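PDB 4U5R: RhCC from Rhodococcus jostii, which probably works as an unusual cofactor-independent oxygenase of the tautomerase superfamily and can bind magnesium. Local coordinates for residues S26-V29 with N33-R36; I69-E74 with P121-D126; P47-Y52 with A57-V62; P92-K95 with D100-I103; D15-L20 with V41-M46. The protein carries 1 engineered substitution. All coordinates share one frame; numbering follows the deposited sequence.

Contact 1: residues S26-V29 with N33-R36; sequences SIYV and NLPR
Tyr28 and Leu34 send their side chains off alongside one another in a common direction, a worked case of how a chain leaving a helix is folded back against the last turns. The Leu34 methyl CD2 comes 3.8 Å from Tyr28 CB and reaches the near rim of the ring obliquely, while the phenol runs on inward. Its hydroxyl is engaged by His68 and Trp3, and the side chain is about 11 Å from that of Ala106, an engineered residue at the position that binds magnesium in another structure of this protein.

Beside this pair, Val29 and Arg36 cross at a slant. With CG2 placed beside the backbone N (CG1 is anti to it, chi1 174°), Val29 touches Arg36 CG at 3.7 Å, so the aliphatic root of the arginine does the packing. The guanidinium continues past it to a salt bridge with Glu22 and a bond to the Gly54 carbonyl of a second subunit.

The backbone turn is made at Asn33, where phi becomes positive (33°) after helix 14-32. Leu34 N donates to Tyr28 O at 3.2 Å, and Asn33 N makes a weak bond of 3.0 Å to Val29 O. Carbonyls at the helix end are thus met by the turning backbone itself, and apolar carbons close the bend while the polar tips serve other partners.

Contact 2: residues I69-E74 with P121-D126; sequences IARQME and PPPESD
Ala70 and Pro123, whose CA atoms are 7.5 Å apart, mark where two loops come closest without any hydrogen bond between them. The segment 69-74 is irregular, whereas 121-126 bends through a type II beta turn from Pro122 to Ser125, with Glu124 at positive phi (65°). Pro122 O is gripped twice there, by Ser125 N at 3.2 Å and by Ser125 OG at 2.7 Å.

Between the loops, the side chains of Arg71 and Pro123 run antiparallel alongside one another. A bend at chi2 (-78°) turns the arginine so that its guanidinium lies with one face over Pro123 CB, which is 3.4 Å from NH1 and 3.5 Å from CZ. The proline carbon sits nearer the NH1 side than the middle of the flat group, leaving NH2 to reach on toward the turn, 3.8 Å from Glu124 N in an oblique approach. NH2 finds its charge partner in Glu128, whose OE1 also accepts from Glu124 N, so one carboxylate oxygen serves both loops.

With an alanine in place of Arg71, Pro123 CB would probably lose the flat group lying over it and Glu128 the charge that Arg71 brings.

Ser125 is the N-cap of helix 126-134, its OG accepting from Glu128 N, and the whole is a proline-rich beta turn leading into a capped helix, set against the loop between strand 61-68 and helix 76-90.

Contact 3: residues P47-Y52 with A57-V62; sequences PKETMY and ANNNFV
Tyr52 and Ala57 form a non-hydrogen-bonded pair of a small antiparallel beta hairpin, and the residues that follow lead from it into strand 61-68 of the main sheet. Ala57 sets its methyl over one face of the Tyr52 ring, a CH-pi contact with CB 4.0 Å from the centroid and 26° off the normal. Asn58 N donates to Met51 O at 2.8 Å, a backbone bond of the hairpin; Met51 also joins an antiparallel ladder with a strand of another subunit, carrying the sheet over the interface. The Asn58 side chain looks the other way, OD1 accepting from Asn60 N at 2.7 Å in an Asx turn.

Asn59 carries the polar half of the contact by using both ends of its amide. OD1 accepts from Glu49 N at 3.1 Å and also from a water, which in turn links Pro47 O and Met51 N. ND2 donates at 3.1 Å to Glu49 OE2; the acceptor lies near the amide plane, although the carboxylate itself is turned 68° against that plane. A bend at chi2 folds the Glu49 chain back to meet it. Lys48 crosses the same amide at about a right angle with its CB and CG.

Last comes Phe61, met at its ring edge by Met51 CE, 4.0 Å from CD2, while Met51 SD sits 3.4 Å from the Phe61 O.

Contact 4: residues P92-K95 with D100-I103; sequences PFIK and DWEI
Lys95 and Ile94 share one indole, that of Trp101, and the contact illustrates how a single large ring can receive both a lysine stem and a branched aliphatic chain.

The van der Waals contacts of the lysine come first. Lys95 CB is 3.4 Å from Trp101 CH2 and CG is 3.5 Å from the same carbon, so the stem passes the far corner of the six-membered ring, with its CA lying over one face. The chain runs extended until chi4 (73°), where it bends and brings NZ to the ring edge, in the plane of the indole and 4.0 Å from CH2. The ammonium is therefore not above the pi face, and the aliphatic carbons do the close touching.

Apolar packing at the other end belongs to Ile94. Its CG2, anti to the backbone N, is directed at the root of the tryptophan, 3.7 Å from CB and 3.8 Å from CG, and meets the ring obliquely. Trp101 holds its CG between the backbone N and the carbonyl carbon (chi1 78°), which lifts the ring off the strand toward segment 92-95.

Hydrogen bonds play no part between the segments. The polar edge of the indole is served by helix 76-90, where Glu87 accepts from NE1, and Trp101 N is bonded to Gln116 of a third subunit. Segment 92-95 lies in the loop after helix 76-90, with Phe93 leaning on helix 14-32, and folds back over the start of strand 100-107, which pairs with strand 61-68 at the outer edge of this chain's sheet, itself continued by another subunit.

Contact 5: residues D15-L20 with V41-M46; sequences DDKEQL and VLFKDM
Lys17 has its CG swung beside the backbone N (chi1 -72°) and its chain bent at chi3 (-88°), which lays the methylenes flat on the ring of Phe43, whose CB points toward the helix. The lysine heads toward the strand as the ring heads toward the helix. Lys17 CG stands over the ring centre, 3.5 Å from the centroid and only 7° off the normal, a CH-pi contact. Lys17 CB reaches Phe43 CE2 at 3.5 Å, and CD lies over the ring as well. Leu20, one helical turn on, offers CD2 to the ring edge, 4.1 Å from CE1.

Were Phe43 replaced by an alanine, the lysine methylenes and the Leu20 methyl would probably lose the ring they rest on, opening a gap between helix 14-32 and strand 40-46 of this beta-alpha-beta unit.

Beyond the ring, Lys17 NZ donates to a water at 3.2 Å, which donates in turn to Asp45 OD2 at 2.8 Å. NZ also binds the Glu49 carbonyl of a second subunit, whose Tyr52 ring meets that of Phe43 with the planes about perpendicular. One lysine thus divides its labour: its stem seals helix to strand by dispersion, while its charged end is spent on water and the trimer interface.

In the fold
Read from the N terminus, contact 5 opens first, on helix 14-32, and closes on strand 40-46, binding the beta-alpha-beta unit; contact 1 is nested within that loop, where the same helix ends. Contact 3 follows in series as a local closure between strand 40-46 and strand 61-68. Contact 2 then spans the longest stretch, from the loop after strand 61-68 to the start of helix 126-134, and encloses contact 4, which folds the loop after helix 76-90 onto strand 100-107. None cross. Neighbouring strands join contacts 3 and 4, Phe93 links contacts 4 and 5, Met51 packs on Met46 between contacts 3 and 5, and Leu34 touches Arg71 between contacts 1 and 2.

Contact 1: residues S26-V29 with N33-R36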
# COMPACT_ATOMS: atom_id res chain seq x y z
N SER B 26 -9.63 -17.67 -8.47
CA SER B 26 -10.73 -18.03 -9.37
C SER B 26 -11.55 -16.81 -9.86
O SER B 26 -12.05 -16.81 -10.99
CB SER B 26 -11.66 -19.04 -8.69
OG SER B 26 -12.52 -18.41 -7.76
N ILE B 27 -11.66 -15.75 -9.05
CA ILE B 27 -12.27 -14.50 -9.51
C ILE B 27 -11.68 -14.03 -10.84
O ILE B 27 -12.42 -13.72 -11.79
CB ILE B 27 -12.10 -13.35 -8.48
CG1 ILE B 27 -12.77 -13.70 -7.15
CG2 ILE B 27 -12.69 -12.07 -9.03
CD1 ILE B 27 -12.57 -12.63 -6.07
N TYR B 28 -10.36 -13.96 -10.91
CA TYR B 28 -9.72 -13.36 -12.07
C TYR B 28 -9.60 -14.31 -13.24
O TYR B 28 -9.66 -13.88 -14.39
CB TYR B 28 -8.34 -12.82 -11.68
CG TYR B 28 -8.42 -11.84 -10.55
CD1 TYR B 28 -8.74 -10.50 -10.79
CD2 TYR B 28 -8.21 -12.24 -9.24
CE1 TYR B 28 -8.84 -9.59 -9.75
CE2 TYR B 28 -8.30 -11.34 -8.19
CZ TYR B 28 -8.61 -10.02 -8.45
OH TYR B 28 -8.69 -9.13 -7.41
N VAL B 29 -9.44 -15.60 -12.95
CA VAL B 29 -9.50 -16.64 -13.98
C VAL B 29 -10.89 -16.68 -14.61
O VAL B 29 -11.03 -16.65 -15.83
CB VAL B 29 -9.17 -18.04 -13.43
CG1 VAL B 29 -9.39 -19.09 -14.52
CG2 VAL B 29 -7.75 -18.11 -12.92
N ASN B 33 -10.06 -14.34 -17.53
CA ASN B 33 -9.02 -15.32 -17.89
C ASN B 33 -7.61 -14.77 -17.72
O ASN B 33 -6.77 -14.83 -18.62
CB ASN B 33 -9.20 -15.83 -19.33
CG ASN B 33 -8.29 -17.02 -19.65
OD1 ASN B 33 -8.17 -17.96 -18.86
ND2 ASN B 33 -7.64 -16.98 -20.81
N LEU B 34 -7.36 -14.23 -16.54
CA LEU B 34 -6.03 -13.80 -16.17
C LEU B 34 -5.18 -15.04 -15.91
O LEU B 34 -5.67 -16.05 -15.40
CB LEU B 34 -6.10 -12.93 -14.91
CG LEU B 34 -5.43 -11.56 -14.91
CD1 LEU B 34 -5.86 -10.79 -16.14
CD2 LEU B 34 -5.81 -10.80 -13.65
N PRO B 35 -3.89 -14.96 -16.26
CA PRO B 35 -2.96 -16.01 -15.84
C PRO B 35 -3.03 -16.17 -14.32
O PRO B 35 -3.07 -15.16 -13.61
CB PRO B 35 -1.59 -15.48 -16.28
CG PRO B 35 -1.91 -14.51 -17.38
CD PRO B 35 -3.24 -13.90 -17.05
N ARG B 36 -3.10 -17.41 -13.84
CA ARG B 36 -3.30 -17.64 -12.42
C ARG B 36 -2.21 -16.99 -11.61
O ARG B 36 -2.48 -16.40 -10.55
CB ARG B 36 -3.37 -19.14 -12.13
CG ARG B 36 -4.53 -19.85 -12.79
CD ARG B 36 -4.43 -21.34 -12.52
NE ARG B 36 -4.40 -21.56 -11.08
CZ ARG B 36 -5.49 -21.68 -10.33
NH1 ARG B 36 -5.38 -21.86 -9.03
NH2 ARG B 36 -6.69 -21.63 -10.90

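Contact 2: residues I69-E74 with P121-D126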
# COMPACT_ATOMS: atom_id res chain seq x y z
N ILE B 69 -3.76 -4.07 -11.01
CA ILE B 69 -2.71 -3.57 -11.88
C ILE B 69 -2.97 -3.86 -13.34
O ILE B 69 -2.76 -3.01 -14.20
CB ILE B 69 -1.35 -4.18 -11.51
CG1 ILE B 69 -1.16 -4.11 -9.99
CG2 ILE B 69 -0.22 -3.47 -12.25
CD1 ILE B 69 -0.18 -5.18 -9.44
N ALA B 70 -3.44 -5.08 -13.63
CA ALA B 70 -3.54 -5.54 -15.01
C ALA B 70 -4.74 -4.93 -15.72
O ALA B 70 -4.66 -4.56 -16.89
CB ALA B 70 -3.62 -7.07 -15.04
N ARG B 71 -5.86 -4.79 -15.01
CA ARG B 71 -7.08 -4.28 -15.64
C ARG B 71 -7.62 -3.06 -14.89
O ARG B 71 -7.42 -2.92 -13.68
CB ARG B 71 -8.16 -5.36 -15.69
CG ARG B 71 -7.80 -6.64 -16.43
CD ARG B 71 -7.87 -6.46 -17.94
NE ARG B 71 -8.00 -7.74 -18.64
CZ ARG B 71 -6.97 -8.53 -18.95
NH1 ARG B 71 -5.74 -8.18 -18.62
NH2 ARG B 71 -7.19 -9.67 -19.59
N GLN B 72 -8.29 -2.18 -15.63
CA GLN B 72 -9.09 -1.13 -15.02
C GLN B 72 -10.55 -1.55 -15.04
O GLN B 72 -10.98 -2.27 -15.95
CB GLN B 72 -8.93 0.20 -15.76
CG GLN B 72 -7.85 1.12 -15.20
CD GLN B 72 -7.91 2.51 -15.80
OE1 GLN B 72 -8.19 2.68 -16.99
NE2 GLN B 72 -7.67 3.52 -14.98
N MET B 73 -11.31 -1.11 -14.04
CA MET B 73 -12.74 -1.36 -14.01
C MET B 73 -13.45 -0.05 -14.32
O MET B 73 -13.42 0.88 -13.52
CB MET B 73 -13.16 -1.93 -12.66
CG MET B 73 -12.57 -3.29 -12.36
SD MET B 73 -12.96 -3.90 -10.71
CE MET B 73 -12.05 -2.74 -9.69
N GLU B 74 -14.09 0.01 -15.48
CA GLU B 74 -14.51 1.29 -16.05
C GLU B 74 -15.99 1.66 -15.87
O GLU B 74 -16.40 2.75 -16.28
CB GLU B 74 -14.18 1.31 -17.55
CG GLU B 74 -12.70 1.15 -17.85
CD GLU B 74 -12.38 1.36 -19.32
OE1 GLU B 74 -13.10 2.15 -19.98
OE2 GLU B 74 -11.43 0.73 -19.81
N PRO B 121 2.04 -8.99 -21.11
CA PRO B 121 1.48 -8.74 -22.45
C PRO B 121 0.16 -7.97 -22.40
O PRO B 121 -0.43 -7.85 -21.33
CB PRO B 121 1.29 -10.15 -23.01
CG PRO B 121 1.20 -11.03 -21.82
CD PRO B 121 2.12 -10.43 -20.80
N PRO B 122 -0.29 -7.44 -23.54
CA PRO B 122 -1.54 -6.68 -23.52
C PRO B 122 -2.73 -7.54 -23.11
O PRO B 122 -2.74 -8.74 -23.37
CB PRO B 122 -1.69 -6.20 -24.97
CG PRO B 122 -0.31 -6.23 -25.52
CD PRO B 122 0.33 -7.43 -24.88
N PRO B 123 -3.73 -6.92 -22.46
CA PRO B 123 -4.99 -7.59 -22.11
C PRO B 123 -5.64 -8.24 -23.32
O PRO B 123 -5.72 -7.61 -24.38
CB PRO B 123 -5.85 -6.45 -21.56
CG PRO B 123 -4.86 -5.44 -21.07
CD PRO B 123 -3.72 -5.51 -22.04
N GLU B 124 -6.05 -9.50 -23.16
CA GLU B 124 -6.77 -10.26 -24.19
C GLU B 124 -5.93 -10.54 -25.44
O GLU B 124 -6.47 -10.92 -26.49
CB GLU B 124 -8.06 -9.54 -24.58
CG GLU B 124 -9.02 -9.35 -23.40
CD GLU B 124 -10.19 -8.44 -23.73
OE1 GLU B 124 -10.42 -8.16 -24.93
OE2 GLU B 124 -10.88 -8.00 -22.78
N SER B 125 -4.61 -10.38 -25.33
CA SER B 125 -3.71 -10.73 -26.43
C SER B 125 -3.39 -12.23 -26.46
O SER B 125 -3.59 -12.94 -25.47
CB SER B 125 -2.40 -9.95 -26.32
OG SER B 125 -1.66 -10.40 -25.19
N ASP B 126 -2.88 -12.69 -27.59
CA ASP B 126 -2.47 -14.08 -27.72
C ASP B 126 -1.38 -14.41 -26.70
O ASP B 126 -1.40 -15.48 -26.10
CB ASP B 126 -1.99 -14.37 -29.14
CG ASP B 126 -3.12 -14.35 -30.15
OD1 ASP B 126 -4.26 -14.68 -29.77
OD2 ASP B 126 -2.88 -14.00 -31.31

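Contact 3: residues P47-Y52 with A57-V62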
# COMPACT_ATOMS: atom_id res chain seq x y z
N PRO B 47 0.04 -10.13 15.61
CA PRO B 47 -0.02 -10.44 17.04
C PRO B 47 -1.11 -9.66 17.76
O PRO B 47 -1.52 -8.59 17.29
CB PRO B 47 1.37 -10.03 17.55
CG PRO B 47 2.26 -10.12 16.36
CD PRO B 47 1.40 -9.75 15.18
N LYS B 48 -1.59 -10.19 18.89
CA LYS B 48 -2.51 -9.43 19.74
C LYS B 48 -1.93 -8.05 20.07
O LYS B 48 -0.71 -7.87 20.13
CB LYS B 48 -2.82 -10.20 21.03
CG LYS B 48 -3.64 -11.46 20.82
CD LYS B 48 -4.22 -11.96 22.14
CE LYS B 48 -4.98 -13.27 21.96
NZ LYS B 48 -4.06 -14.41 21.71
N GLU B 49 -2.83 -7.08 20.24
CA GLU B 49 -2.47 -5.69 20.53
C GLU B 49 -1.61 -5.06 19.44
O GLU B 49 -0.70 -4.27 19.72
CB GLU B 49 -1.76 -5.57 21.89
CG GLU B 49 -2.43 -6.35 23.01
CD GLU B 49 -3.90 -6.01 23.16
OE1 GLU B 49 -4.21 -4.84 23.46
OE2 GLU B 49 -4.75 -6.92 22.99
N THR B 50 -1.89 -5.39 18.18
CA THR B 50 -1.25 -4.69 17.06
C THR B 50 -2.25 -4.11 16.06
O THR B 50 -1.89 -3.22 15.29
CB THR B 50 -0.25 -5.61 16.30
OG1 THR B 50 -0.93 -6.71 15.68
CG2 THR B 50 0.83 -6.14 17.25
N MET B 51 -3.49 -4.59 16.06
CA MET B 51 -4.52 -4.05 15.18
C MET B 51 -5.50 -3.26 16.02
O MET B 51 -6.22 -3.84 16.83
CB MET B 51 -5.26 -5.16 14.41
CG MET B 51 -4.38 -6.11 13.59
SD MET B 51 -5.30 -7.38 12.67
CE MET B 51 -5.90 -6.46 11.25
N TYR B 52 -5.52 -1.94 15.83
CA TYR B 52 -6.37 -1.06 16.63
C TYR B 52 -7.49 -0.48 15.78
O TYR B 52 -7.23 0.18 14.78
CB TYR B 52 -5.53 0.05 17.29
CG TYR B 52 -4.74 -0.49 18.45
CD1 TYR B 52 -3.65 -1.31 18.23
CD2 TYR B 52 -5.14 -0.25 19.76
CE1 TYR B 52 -2.94 -1.85 19.28
CE2 TYR B 52 -4.43 -0.79 20.83
CZ TYR B 52 -3.34 -1.60 20.57
OH TYR B 52 -2.62 -2.15 21.60
N ALA B 57 -7.74 -2.08 20.79
CA ALA B 57 -7.16 -3.30 20.23
C ALA B 57 -8.28 -4.26 19.83
O ALA B 57 -9.14 -4.58 20.64
CB ALA B 57 -6.22 -3.96 21.22
N ASN B 58 -8.28 -4.69 18.58
CA ASN B 58 -9.26 -5.67 18.13
C ASN B 58 -8.51 -6.88 17.61
O ASN B 58 -7.81 -6.80 16.59
CB ASN B 58 -10.19 -5.09 17.05
CG ASN B 58 -11.34 -6.03 16.69
OD1 ASN B 58 -11.24 -7.25 16.82
ND2 ASN B 58 -12.44 -5.46 16.19
N ASN B 59 -8.65 -7.99 18.32
CA ASN B 59 -7.95 -9.21 17.95
C ASN B 59 -8.89 -10.19 17.23
O ASN B 59 -8.60 -11.38 17.12
CB ASN B 59 -7.31 -9.83 19.20
CG ASN B 59 -6.45 -8.81 19.99
OD1 ASN B 59 -5.60 -8.13 19.43
ND2 ASN B 59 -6.71 -8.70 21.30
N ASN B 60 -10.01 -9.67 16.70
CA ASN B 60 -10.95 -10.48 15.94
C ASN B 60 -11.26 -9.79 14.61
O ASN B 60 -12.36 -9.89 14.06
CB ASN B 60 -12.22 -10.72 16.76
CG ASN B 60 -13.13 -11.78 16.15
OD1 ASN B 60 -12.69 -12.87 15.79
ND2 ASN B 60 -14.41 -11.45 16.00
N PHE B 61 -10.25 -9.11 14.07
CA PHE B 61 -10.47 -8.27 12.91
C PHE B 61 -9.55 -8.64 11.76
O PHE B 61 -8.33 -8.76 11.94
CB PHE B 61 -10.29 -6.80 13.32
CG PHE B 61 -10.69 -5.81 12.25
CD1 PHE B 61 -12.01 -5.41 12.10
CD2 PHE B 61 -9.73 -5.26 11.42
CE1 PHE B 61 -12.37 -4.49 11.12
CE2 PHE B 61 -10.08 -4.34 10.44
CZ PHE B 61 -11.40 -3.96 10.29
N VAL B 62 -10.14 -8.85 10.58
CA VAL B 62 -9.38 -9.14 9.37
C VAL B 62 -9.44 -7.93 8.43
O VAL B 62 -10.51 -7.50 8.01
CB VAL B 62 -9.92 -10.41 8.66
CG1 VAL B 62 -9.16 -10.65 7.35
CG2 VAL B 62 -9.80 -11.63 9.58
O HOH W 1 -4.31 -7.02 17.35

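Contact 4: residues P92-K95 with D100-I103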
# COMPACT_ATOMS: atom_id res chain seq x y z
N PRO B 92 -16.84 -17.59 3.49
CA PRO B 92 -16.67 -18.85 4.23
C PRO B 92 -15.52 -18.86 5.24
O PRO B 92 -15.60 -19.59 6.24
CB PRO B 92 -16.42 -19.88 3.12
CG PRO B 92 -17.13 -19.30 1.94
CD PRO B 92 -16.83 -17.83 2.03
N PHE B 93 -14.50 -18.04 5.00
CA PHE B 93 -13.31 -18.01 5.86
C PHE B 93 -13.32 -16.88 6.89
O PHE B 93 -12.61 -16.96 7.89
CB PHE B 93 -12.05 -17.88 4.99
CG PHE B 93 -11.90 -18.96 3.96
CD1 PHE B 93 -11.22 -20.14 4.25
CD2 PHE B 93 -12.42 -18.79 2.69
CE1 PHE B 93 -11.09 -21.13 3.29
CE2 PHE B 93 -12.30 -19.78 1.73
CZ PHE B 93 -11.62 -20.96 2.03
N ILE B 94 -14.10 -15.85 6.63
CA ILE B 94 -14.04 -14.64 7.45
C ILE B 94 -15.41 -14.35 8.09
O ILE B 94 -15.59 -14.61 9.28
CB ILE B 94 -13.51 -13.46 6.60
CG1 ILE B 94 -12.09 -13.80 6.14
CG2 ILE B 94 -13.47 -12.18 7.42
CD1 ILE B 94 -11.53 -12.88 5.08
N LYS B 95 -16.37 -13.85 7.32
CA LYS B 95 -17.71 -13.59 7.88
C LYS B 95 -18.26 -14.80 8.64
O LYS B 95 -18.68 -14.66 9.80
CB LYS B 95 -18.70 -13.20 6.77
CG LYS B 95 -20.15 -12.99 7.26
CD LYS B 95 -21.07 -12.60 6.11
CE LYS B 95 -22.47 -12.24 6.60
NZ LYS B 95 -22.49 -10.91 7.30
N ASP B 100 -14.70 -9.82 12.27
CA ASP B 100 -15.04 -8.50 11.73
C ASP B 100 -14.06 -8.22 10.61
O ASP B 100 -12.94 -8.72 10.65
CB ASP B 100 -14.97 -7.43 12.82
CG ASP B 100 -15.98 -7.66 13.91
OD1 ASP B 100 -17.11 -8.06 13.58
OD2 ASP B 100 -15.63 -7.45 15.09
N TRP B 101 -14.47 -7.46 9.60
CA TRP B 101 -13.55 -7.26 8.47
C TRP B 101 -13.90 -6.03 7.63
O TRP B 101 -15.00 -5.47 7.71
CB TRP B 101 -13.49 -8.51 7.56
CG TRP B 101 -14.64 -8.71 6.60
CD1 TRP B 101 -14.63 -8.54 5.24
CD2 TRP B 101 -15.98 -9.10 6.94
NE1 TRP B 101 -15.87 -8.81 4.72
CE2 TRP B 101 -16.72 -9.15 5.75
CE3 TRP B 101 -16.61 -9.43 8.15
CZ2 TRP B 101 -18.08 -9.51 5.72
CZ3 TRP B 101 -17.96 -9.77 8.12
CH2 TRP B 101 -18.67 -9.81 6.92
N GLU B 102 -12.91 -5.62 6.84
CA GLU B 102 -13.00 -4.46 5.97
C GLU B 102 -12.07 -4.71 4.78
O GLU B 102 -11.00 -5.29 4.94
CB GLU B 102 -12.61 -3.17 6.71
CG GLU B 102 -12.74 -1.92 5.85
CD GLU B 102 -12.39 -0.63 6.58
OE1 GLU B 102 -11.73 -0.66 7.63
OE2 GLU B 102 -12.77 0.45 6.07
N ILE B 103 -12.48 -4.25 3.61
CA ILE B 103 -11.73 -4.45 2.37
C ILE B 103 -11.77 -3.19 1.55
O ILE B 103 -12.80 -2.50 1.51
CB ILE B 103 -12.31 -5.60 1.51
CG1 ILE B 103 -11.42 -5.87 0.28
CG2 ILE B 103 -13.74 -5.28 1.07
CD1 ILE B 103 -11.71 -7.22 -0.39

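Contact 5: residues D15-L20 with V41-M46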
# COMPACT_ATOMS: atom_id res chain seq x y z
N ASP B 15 -3.71 -25.07 4.85
CA ASP B 15 -4.80 -25.50 3.98
C ASP B 15 -5.84 -24.39 3.77
O ASP B 15 -6.29 -24.20 2.65
CB ASP B 15 -5.47 -26.76 4.55
CG ASP B 15 -4.60 -28.00 4.39
OD1 ASP B 15 -3.62 -27.95 3.61
OD2 ASP B 15 -4.90 -29.03 5.03
N ASP B 16 -6.19 -23.66 4.83
CA ASP B 16 -7.07 -22.49 4.71
C ASP B 16 -6.54 -21.47 3.71
O ASP B 16 -7.28 -20.90 2.92
CB ASP B 16 -7.22 -21.76 6.05
CG ASP B 16 -8.17 -22.44 7.03
OD1 ASP B 16 -8.98 -23.32 6.64
OD2 ASP B 16 -8.09 -22.06 8.22
N LYS B 17 -5.24 -21.21 3.78
CA LYS B 17 -4.66 -20.17 2.94
C LYS B 17 -4.63 -20.61 1.47
O LYS B 17 -4.85 -19.81 0.56
CB LYS B 17 -3.26 -19.80 3.45
CG LYS B 17 -3.31 -19.02 4.76
CD LYS B 17 -1.94 -18.66 5.30
CE LYS B 17 -1.38 -19.77 6.18
NZ LYS B 17 -0.14 -19.31 6.87
N GLU B 18 -4.38 -21.89 1.25
CA GLU B 18 -4.46 -22.46 -0.09
C GLU B 18 -5.88 -22.35 -0.66
O GLU B 18 -6.07 -21.85 -1.77
CB GLU B 18 -4.01 -23.92 -0.06
CG GLU B 18 -3.86 -24.54 -1.43
CD GLU B 18 -3.15 -25.87 -1.35
OE1 GLU B 18 -3.62 -26.75 -0.59
OE2 GLU B 18 -2.12 -26.04 -2.02
N GLN B 19 -6.86 -22.78 0.12
CA GLN B 19 -8.26 -22.72 -0.30
C GLN B 19 -8.74 -21.30 -0.56
O GLN B 19 -9.39 -21.06 -1.58
CB GLN B 19 -9.15 -23.40 0.74
CG GLN B 19 -8.90 -24.91 0.85
CD GLN B 19 -9.69 -25.57 1.97
OE1 GLN B 19 -10.73 -25.07 2.40
NE2 GLN B 19 -9.20 -26.71 2.44
N LEU B 20 -8.44 -20.37 0.34
CA LEU B 20 -8.87 -18.98 0.16
C LEU B 20 -8.14 -18.29 -1.01
O LEU B 20 -8.78 -17.58 -1.80
CB LEU B 20 -8.68 -18.20 1.46
CG LEU B 20 -9.01 -16.70 1.41
CD1 LEU B 20 -10.38 -16.42 0.79
CD2 LEU B 20 -8.92 -16.13 2.82
N VAL B 41 -1.42 -13.38 -3.17
CA VAL B 41 -2.08 -13.14 -1.89
C VAL B 41 -1.07 -13.28 -0.75
O VAL B 41 -0.45 -14.34 -0.54
CB VAL B 41 -3.26 -14.11 -1.64
CG1 VAL B 41 -3.93 -13.77 -0.32
CG2 VAL B 41 -4.29 -14.03 -2.76
N LEU B 42 -0.88 -12.19 -0.01
CA LEU B 42 0.07 -12.20 1.09
C LEU B 42 -0.69 -12.25 2.41
O LEU B 42 -1.45 -11.33 2.72
CB LEU B 42 0.99 -10.96 1.03
CG LEU B 42 1.68 -10.65 -0.31
CD1 LEU B 42 2.59 -9.43 -0.17
CD2 LEU B 42 2.47 -11.86 -0.80
N PHE B 43 -0.49 -13.32 3.17
CA PHE B 43 -1.10 -13.44 4.49
C PHE B 43 -0.18 -12.90 5.57
O PHE B 43 0.98 -13.28 5.69
CB PHE B 43 -1.45 -14.90 4.80
CG PHE B 43 -2.55 -15.43 3.96
CD1 PHE B 43 -3.87 -15.21 4.33
CD2 PHE B 43 -2.29 -16.13 2.80
CE1 PHE B 43 -4.91 -15.66 3.54
CE2 PHE B 43 -3.32 -16.60 2.01
CZ PHE B 43 -4.64 -16.37 2.39
N LYS B 44 -0.72 -11.98 6.38
CA LYS B 44 0.10 -11.32 7.38
C LYS B 44 -0.55 -11.53 8.75
O LYS B 44 -1.58 -10.93 9.06
CB LYS B 44 0.26 -9.83 7.01
CG LYS B 44 1.02 -9.63 5.68
CD LYS B 44 0.93 -8.21 5.15
CE LYS B 44 1.82 -8.00 3.94
NZ LYS B 44 1.98 -6.54 3.68
N ASP B 45 0.05 -12.41 9.54
CA ASP B 45 -0.40 -12.67 10.89
C ASP B 45 -0.06 -11.49 11.79
O ASP B 45 1.09 -11.04 11.86
CB ASP B 45 0.24 -13.96 11.43
CG ASP B 45 -0.64 -15.18 11.21
OD1 ASP B 45 -1.73 -15.05 10.62
OD2 ASP B 45 -0.23 -16.28 11.63
N MET B 46 -1.09 -10.95 12.46
CA MET B 46 -0.90 -9.84 13.38
C MET B 46 -1.02 -10.31 14.82
O MET B 46 -2.07 -10.85 15.20
CB MET B 46 -1.92 -8.74 13.12
CG MET B 46 -1.87 -8.18 11.71
SD MET B 46 -0.32 -7.33 11.34
CE MET B 46 -0.38 -5.89 12.40
O HOH W 2 -0.46 -18.48 9.91